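Side-chain contacts in probable transcriptional regulator (Vibrio vulnificus, PDB 4GHJ), which probably binds DNA through a helix-turn-helix domain of the XRE-family type and so regulates transcription: residues Arg48-Ser53 / Met84-Thr89; Lys64-Ala69 / Ile80-Ala85. All coordinates share one frame; numbering follows the deposited sequence.

Contact 1: Arg48-Ser53 / Met84-Thr89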
ATOM      1  N   ARG B  48      -3.276  10.894 -16.846  1.00 27.45           N
ATOM      2  CA  ARG B  48      -4.199  11.964 -16.448  1.00 29.45           C
ATOM      3  C   ARG B  48      -3.646  13.357 -16.782  1.00 29.82           C
ATOM      4  O   ARG B  48      -4.265  14.364 -16.449  1.00 29.30           O
ATOM      5  CB  ARG B  48      -4.501  11.834 -14.948  1.00 27.74           C
ATOM      6  CG  ARG B  48      -5.425  10.645 -14.685  1.00 27.82           C
ATOM      7  CD  ARG B  48      -5.368  10.089 -13.274  1.00 28.45           C
ATOM      8  NE  ARG B  48      -6.350   9.027 -13.196  1.00 29.89           N
ATOM      9  CZ  ARG B  48      -6.187   7.818 -13.717  1.00 30.28           C
ATOM     10  NH1 ARG B  48      -5.048   7.477 -14.325  1.00 29.77           N
ATOM     11  NH2 ARG B  48      -7.168   6.947 -13.629  1.00 31.42           N
ATOM     12  N   ASP B  49      -2.486  13.382 -17.450  1.00 29.80           N
ATOM     13  CA  ASP B  49      -1.797  14.612 -17.836  1.00 30.81           C
ATOM     14  C   ASP B  49      -1.399  15.477 -16.659  1.00 28.61           C
ATOM     15  O   ASP B  49      -1.464  16.706 -16.731  1.00 29.86           O
ATOM     16  CB  ASP B  49      -2.641  15.413 -18.821  1.00 34.49           C
ATOM     17  CG  ASP B  49      -2.650  14.801 -20.189  1.00 40.97           C
ATOM     18  OD1 ASP B  49      -1.677  14.082 -20.513  1.00 47.23           O
ATOM     19  OD2 ASP B  49      -3.606  15.059 -20.959  1.00 50.04           O
ATOM     20  N   LEU B  50      -0.978  14.839 -15.578  1.00 26.30           N
ATOM     21  CA  LEU B  50      -0.583  15.560 -14.373  1.00 24.97           C
ATOM     22  C   LEU B  50       0.914  15.520 -14.177  1.00 24.30           C
ATOM     23  O   LEU B  50       1.564  14.557 -14.581  1.00 23.94           O
ATOM     24  CB  LEU B  50      -1.272  14.960 -13.150  1.00 25.12           C
ATOM     25  CG  LEU B  50      -2.767  15.241 -12.937  1.00 26.01           C
ATOM     26  CD1 LEU B  50      -3.360  14.345 -11.855  1.00 27.03           C
ATOM     27  CD2 LEU B  50      -3.003  16.713 -12.589  1.00 30.98           C
ATOM     28  N   THR B  51       1.469  16.576 -13.590  1.00 23.90           N
ATOM     29  CA  THR B  51       2.890  16.571 -13.236  1.00 24.55           C
ATOM     30  C   THR B  51       3.032  16.102 -11.768  1.00 22.81           C
ATOM     31  O   THR B  51       2.041  16.069 -11.036  1.00 21.58           O
ATOM     32  CB  THR B  51       3.493  17.965 -13.338  1.00 24.27           C
ATOM     33  OG1 THR B  51       2.869  18.818 -12.373  1.00 25.17           O
ATOM     34  CG2 THR B  51       3.304  18.552 -14.754  1.00 30.58           C
ATOM     35  N   GLN B  52       4.262  15.804 -11.334  1.00 22.50           N
ATOM     36  CA  GLN B  52       4.524  15.431  -9.938  1.00 22.56           C
ATOM     37  C   GLN B  52       4.160  16.611  -9.025  1.00 23.50           C
ATOM     38  O   GLN B  52       3.575  16.419  -7.955  1.00 23.03           O
ATOM     39  CB  GLN B  52       5.975  15.007  -9.709  1.00 22.95           C
ATOM     40  CG  GLN B  52       6.336  13.673 -10.328  1.00 24.21           C
ATOM     41  CD  GLN B  52       7.739  13.249 -10.044  1.00 26.69           C
ATOM     42  OE1 GLN B  52       8.628  14.082  -9.812  1.00 31.27           O
ATOM     43  NE2 GLN B  52       7.973  11.942 -10.087  1.00 26.94           N
ATOM     44  N   SER B  53       4.509  17.816  -9.460  0.70 24.04           N
ATOM     45  CA  SER B  53       4.193  19.032  -8.718  0.70 26.43           C
ATOM     46  C   SER B  53       2.700  19.199  -8.538  0.70 25.60           C
ATOM     47  O   SER B  53       2.258  19.541  -7.456  0.70 27.10           O
ATOM     48  CB  SER B  53       4.758  20.260  -9.424  0.70 27.71           C
ATOM     49  OG  SER B  53       6.156  20.182  -9.492  0.70 30.81           O
HETATM   50  N   MSE B  84      -6.028   9.285  -4.104  0.70 21.53           N
HETATM   51  CA  MSE B  84      -7.156  10.222  -3.985  0.70 23.03           C
HETATM   52  C   MSE B  84      -6.981  11.409  -4.954  0.70 23.18           C
HETATM   53  O   MSE B  84      -7.934  11.834  -5.601  0.70 23.50           O
HETATM   54  CB  MSE B  84      -7.277  10.716  -2.541  0.70 23.87           C
HETATM   55  CG  MSE B  84      -7.685   9.627  -1.530  0.70 26.08           C
HETATM   56 SE   MSE B  84      -7.556  10.223   0.319  0.70 28.45          SE
HETATM   57  CE  MSE B  84      -8.789  11.724   0.234  0.70 30.26           C
ATOM     58  N   ALA B  85      -5.751  11.919  -5.057  1.00 23.60           N
ATOM     59  CA  ALA B  85      -5.424  13.016  -5.991  1.00 25.34           C
ATOM     60  C   ALA B  85      -5.655  12.594  -7.456  1.00 25.18           C
ATOM     61  O   ALA B  85      -6.026  13.400  -8.252  1.00 25.85           O
ATOM     62  CB  ALA B  85      -3.978  13.500  -5.786  1.00 26.19           C
ATOM     63  N   LEU B  86      -5.445  11.316  -7.778  1.00 23.60           N
ATOM     64  CA  LEU B  86      -5.658  10.786  -9.124  1.00 24.32           C
ATOM     65  C   LEU B  86      -7.091  10.242  -9.341  1.00 24.87           C
ATOM     66  O   LEU B  86      -7.396   9.693 -10.398  1.00 25.36           O
ATOM     67  CB  LEU B  86      -4.644   9.665  -9.386  1.00 23.16           C
ATOM     68  CG  LEU B  86      -3.172  10.042  -9.310  1.00 24.56           C
ATOM     69  CD1 LEU B  86      -2.287   8.797  -9.380  1.00 26.18           C
ATOM     70  CD2 LEU B  86      -2.827  11.018 -10.419  1.00 26.71           C
ATOM     71  N   ASP B  87      -7.956  10.388  -8.338  1.00 26.21           N
ATOM     72  CA  ASP B  87      -9.327   9.866  -8.379  1.00 27.42           C
ATOM     73  C   ASP B  87      -9.279   8.346  -8.624  1.00 26.95           C
ATOM     74  O   ASP B  87      -9.980   7.810  -9.489  1.00 28.86           O
ATOM     75  CB  ASP B  87     -10.163  10.571  -9.455  1.00 31.43           C
ATOM     76  CG  ASP B  87     -11.650  10.270  -9.330  1.00 36.70           C
ATOM     77  OD1 ASP B  87     -12.120   9.929  -8.210  1.00 39.95           O
ATOM     78  OD2 ASP B  87     -12.352  10.384 -10.346  1.00 45.14           O
ATOM     79  N   LEU B  88      -8.414   7.670  -7.871  1.00 24.31           N
ATOM     80  CA  LEU B  88      -8.227   6.213  -7.953  1.00 22.92           C
ATOM     81  C   LEU B  88      -8.325   5.558  -6.557  1.00 23.45           C
ATOM     82  O   LEU B  88      -7.858   4.437  -6.352  1.00 21.59           O
ATOM     83  CB  LEU B  88      -6.855   5.906  -8.581  1.00 21.45           C
ATOM     84  CG  LEU B  88      -6.698   6.116 -10.086  1.00 24.88           C
ATOM     85  CD1 LEU B  88      -5.257   5.876 -10.559  1.00 26.76           C
ATOM     86  CD2 LEU B  88      -7.659   5.184 -10.830  1.00 25.87           C
ATOM     87  N   THR B  89      -8.960   6.246  -5.615  1.00 23.23           N
ATOM     88  CA  THR B  89      -9.055   5.759  -4.233  1.00 24.35           C
ATOM     89  C   THR B  89      -9.566   4.314  -4.110  1.00 26.10           C
ATOM     90  O   THR B  89      -9.005   3.531  -3.345  1.00 25.99           O
ATOM     91  CB  THR B  89      -9.946   6.682  -3.365  1.00 27.80           C
ATOM     92  OG1 THR B  89      -9.657   8.050  -3.655  1.00 27.74           O
ATOM     93  CG2 THR B  89      -9.729   6.387  -1.846  1.00 28.27           C
TER
HETATM   94  O   HOH W   1      -9.521   8.128 -12.188  1.00 32.98           O
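Arg48 reaches from the turn after helix 30-47 to the end of helix 76-85, where its guanidinium lies against Leu88 and its NE meets a backbone carbonyl. Leu88 CD1 covers the middle of one guanidinium face at 3.7 Å from the plane, while Leu88 CD2 comes within 3.3 Å of Arg48 NH2. The bond from Arg48 NE to Leu86 O is weak: 3.1 Å long, but bent to 125° at the hydrogen. Water 1, in the guanidinium plane at its edge, accepts from Arg48 NH2 at 3.0 Å and donates to Asp87 O at 2.8 Å. Beside this polar patch, Leu50 CD1 packs on Leu86 CD2 at 3.7 Å, the two leucines running antiparallel alongside one another. Arg48, extended from CG to NE (chi3 177°), spans the gap. The turn before helix 52-59 of the helix-turn-helix domain thus meets the Schellman turn ending helix 76-85; Val55 touches both Leu50 and Leu86, and Leu88 also packs on Ala44 and on Ile96 of the second subunit. A bond from NH1 to Ala44 O fixes the guanidinium at its own helix end; the weak bond and the water link it to the other. Carbonyl oxygens at two helix C-termini would favour its positive charge, and the Asp87 carboxylate is nearby, though not in contact.

Contact 2: Lys64-Ala69 / Ile80-Ala85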
ATOM      1  N   LYS B  64       8.792  16.199  -3.455  1.00 31.47           N
ATOM      2  CA  LYS B  64       9.750  15.116  -3.298  1.00 32.51           C
ATOM      3  C   LYS B  64       9.059  13.842  -2.798  1.00 28.68           C
ATOM      4  O   LYS B  64       9.505  12.744  -3.082  1.00 28.52           O
ATOM      5  CB  LYS B  64      10.908  15.527  -2.384  1.00 35.57           C
ATOM      6  CG  LYS B  64      12.029  14.472  -2.274  1.00 41.20           C
ATOM      7  CD  LYS B  64      13.336  15.046  -1.701  1.00 52.34           C
ATOM      8  CE  LYS B  64      13.251  15.426  -0.217  1.00 57.56           C
ATOM      9  NZ  LYS B  64      13.112  14.239   0.684  1.00 59.91           N
ATOM     10  N   THR B  65       7.966  13.994  -2.056  1.00 27.42           N
ATOM     11  CA  THR B  65       7.254  12.837  -1.519  1.00 24.55           C
ATOM     12  C   THR B  65       6.627  12.050  -2.661  1.00 22.43           C
ATOM     13  O   THR B  65       6.626  10.818  -2.649  1.00 20.56           O
ATOM     14  CB  THR B  65       6.216  13.296  -0.489  1.00 26.13           C
ATOM     15  OG1 THR B  65       6.894  14.047   0.533  1.00 28.20           O
ATOM     16  CG2 THR B  65       5.495  12.130   0.131  1.00 23.09           C
ATOM     17  N   VAL B  66       6.137  12.765  -3.673  1.00 22.27           N
ATOM     18  CA  VAL B  66       5.541  12.127  -4.849  1.00 20.95           C
ATOM     19  C   VAL B  66       6.645  11.462  -5.691  1.00 21.61           C
ATOM     20  O   VAL B  66       6.496  10.341  -6.183  1.00 21.28           O
ATOM     21  CB  VAL B  66       4.734  13.147  -5.696  1.00 21.20           C
ATOM     22  CG1 VAL B  66       4.266  12.517  -7.038  1.00 20.50           C
ATOM     23  CG2 VAL B  66       3.570  13.685  -4.892  1.00 23.25           C
ATOM     24  N   LEU B  67       7.754  12.172  -5.853  1.00 25.58           N
ATOM     25  CA  LEU B  67       8.896  11.667  -6.618  1.00 24.35           C
ATOM     26  C   LEU B  67       9.380  10.336  -6.025  1.00 22.29           C
ATOM     27  O   LEU B  67       9.548   9.351  -6.756  1.00 21.61           O
ATOM     28  CB  LEU B  67       9.986  12.740  -6.643  1.00 26.40           C
ATOM     29  CG  LEU B  67      11.293  12.518  -7.418  1.00 30.18           C
ATOM     30  CD1 LEU B  67      12.018  13.875  -7.625  1.00 33.30           C
ATOM     31  CD2 LEU B  67      12.187  11.551  -6.693  1.00 31.24           C
ATOM     32  N   ASN B  68       9.549  10.296  -4.697  1.00 20.63           N
ATOM     33  CA  ASN B  68       9.945   9.079  -4.018  1.00 21.06           C
ATOM     34  C   ASN B  68       8.932   7.952  -4.135  1.00 19.57           C
ATOM     35  O   ASN B  68       9.322   6.795  -4.242  1.00 20.64           O
ATOM     36  CB  ASN B  68      10.252   9.338  -2.530  1.00 23.18           C
ATOM     37  CG  ASN B  68      11.558  10.100  -2.323  1.00 26.79           C
ATOM     38  OD1 ASN B  68      12.423  10.075  -3.178  1.00 34.34           O
ATOM     39  ND2 ASN B  68      11.700  10.774  -1.177  1.00 32.56           N
ATOM     40  N   ALA B  69       7.636   8.288  -4.106  1.00 19.89           N
ATOM     41  CA  ALA B  69       6.584   7.294  -4.217  1.00 17.41           C
ATOM     42  C   ALA B  69       6.624   6.586  -5.575  1.00 20.31           C
ATOM     43  O   ALA B  69       6.394   5.370  -5.678  1.00 16.56           O
ATOM     44  CB  ALA B  69       5.198   7.950  -3.976  1.00 19.20           C
ATOM     45  N   ILE B  80      -2.183   6.421  -0.397  1.00 19.55           N
ATOM     46  CA  ILE B  80      -3.644   6.626  -0.455  1.00 20.20           C
ATOM     47  C   ILE B  80      -3.989   8.066  -0.854  1.00 20.70           C
ATOM     48  O   ILE B  80      -4.869   8.279  -1.683  1.00 21.06           O
ATOM     49  CB  ILE B  80      -4.321   6.209   0.857  1.00 20.19           C
ATOM     50  CG1 ILE B  80      -4.200   4.692   1.035  1.00 21.02           C
ATOM     51  CG2 ILE B  80      -5.788   6.656   0.878  1.00 21.54           C
ATOM     52  CD1 ILE B  80      -4.636   4.152   2.417  1.00 21.64           C
ATOM     53  N   ALA B  81      -3.295   9.038  -0.269  1.00 20.06           N
ATOM     54  CA  ALA B  81      -3.463  10.450  -0.630  1.00 21.06           C
ATOM     55  C   ALA B  81      -3.171  10.681  -2.111  1.00 20.50           C
ATOM     56  O   ALA B  81      -3.849  11.475  -2.751  1.00 21.79           O
ATOM     57  CB  ALA B  81      -2.557  11.331   0.219  1.00 20.91           C
ATOM     58  N   ILE B  82      -2.138  10.015  -2.640  1.00 21.21           N
ATOM     59  CA  ILE B  82      -1.784  10.111  -4.072  1.00 19.28           C
ATOM     60  C   ILE B  82      -2.887   9.499  -4.921  1.00 20.90           C
ATOM     61  O   ILE B  82      -3.296  10.101  -5.921  1.00 21.90           O
ATOM     62  CB  ILE B  82      -0.399   9.499  -4.373  1.00 18.33           C
ATOM     63  CG1 ILE B  82       0.690  10.321  -3.658  1.00 18.25           C
ATOM     64  CG2 ILE B  82      -0.104   9.424  -5.898  1.00 21.04           C
ATOM     65  CD1 ILE B  82       2.150   9.748  -3.806  1.00 19.61           C
ATOM     66  N   LEU B  83      -3.393   8.332  -4.519  1.00 19.31           N
ATOM     67  CA  LEU B  83      -4.527   7.711  -5.221  1.00 20.98           C
ATOM     68  C   LEU B  83      -5.767   8.630  -5.231  1.00 21.82           C
ATOM     69  O   LEU B  83      -6.481   8.709  -6.252  1.00 23.22           O
ATOM     70  CB  LEU B  83      -4.897   6.367  -4.623  1.00 20.58           C
ATOM     71  CG  LEU B  83      -3.913   5.211  -4.781  1.00 22.26           C
ATOM     72  CD1 LEU B  83      -4.412   4.018  -3.961  1.00 21.75           C
ATOM     73  CD2 LEU B  83      -3.735   4.848  -6.228  1.00 22.50           C
HETATM   74  N   MSE B  84      -6.028   9.285  -4.104  0.70 21.53           N
HETATM   75  CA  MSE B  84      -7.156  10.222  -3.985  0.70 23.03           C
HETATM   76  C   MSE B  84      -6.981  11.409  -4.954  0.70 23.18           C
HETATM   77  O   MSE B  84      -7.934  11.834  -5.601  0.70 23.50           O
HETATM   78  CB  MSE B  84      -7.277  10.716  -2.541  0.70 23.87           C
HETATM   79  CG  MSE B  84      -7.685   9.627  -1.530  0.70 26.08           C
HETATM   80 SE   MSE B  84      -7.556  10.223   0.319  0.70 28.45          SE
HETATM   81  CE  MSE B  84      -8.789  11.724   0.234  0.70 30.26           C
ATOM     82  N   ALA B  85      -5.751  11.919  -5.057  1.00 23.60           N
ATOM     83  CA  ALA B  85      -5.424  13.016  -5.991  1.00 25.34           C
ATOM     84  C   ALA B  85      -5.655  12.594  -7.456  1.00 25.18           C
ATOM     85  O   ALA B  85      -6.026  13.400  -8.252  1.00 25.85           O
ATOM     86  CB  ALA B  85      -3.978  13.500  -5.786  1.00 26.19           C
TER
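Ile82 points toward helix 63-69 and makes the whole contact with Val66 and Ala69 through one atom, its terminal methyl CD1. The interaction is purely apolar. Its tightest point is methyl to methyl, Ile82 CD1 to Ala69 CB at 3.5 Å. A looser approach follows on the Val66 side, where Ile82 CD1 is 4.3 Å from both CG2 and CA of Val66, so the methyl comes loosely near the backbone as well as the branch. Torsions account for this reach: a chi1 of -65° puts CG1 of Ile82 opposite the carbonyl carbon, and a chi2 of 176° extends CD1 away from its own helix. The closest CA atoms, those of Val66 and Ile82, remain 7.6 Å apart, and the small Ala69 side chain leaves the methyl a close approach to that helix. Backbone hydrogen bonding stays within each helix. All three touching residues are buried: this is apolar helix-to-helix packing in the core of the helix-turn-helix domain, joining helix 76-85 to helix 63-69, which by its place as second helix of the motif is probably the recognition helix. Helix 52-59 joins them through Ala56, which packs on Val66, and the loop after helix 63-69 adds Val74 against Ala69. Elsewhere on helix 76-85, Ala81 and Leu83 pack on Ala30 and Phe95 of the second subunit.

Contacts 1 and 2 both use helix 76-85 and share Met84 and Ala85, with centres about 8 Å apart. Contact 2 lies in the core, its centre about 6 Å from the centre of the chain against about 9 Å for contact 1, and is made by aliphatic groups alone. Contact 1 is only partly buried; it mixes leucine packing with a guanidinium, carbonyls and water, and buries more surface, 197 against 115 Å². A bond from Leu88 N to Leu83 O probably closes the helix end on which both draw, and Gln52 CB packs on Val66 CG1. Contact 1 sets the turn before helix 52-59, and contact 2 helix 63-69, against helix 76-85 and the turn that ends it; that helix also packs on the second subunit.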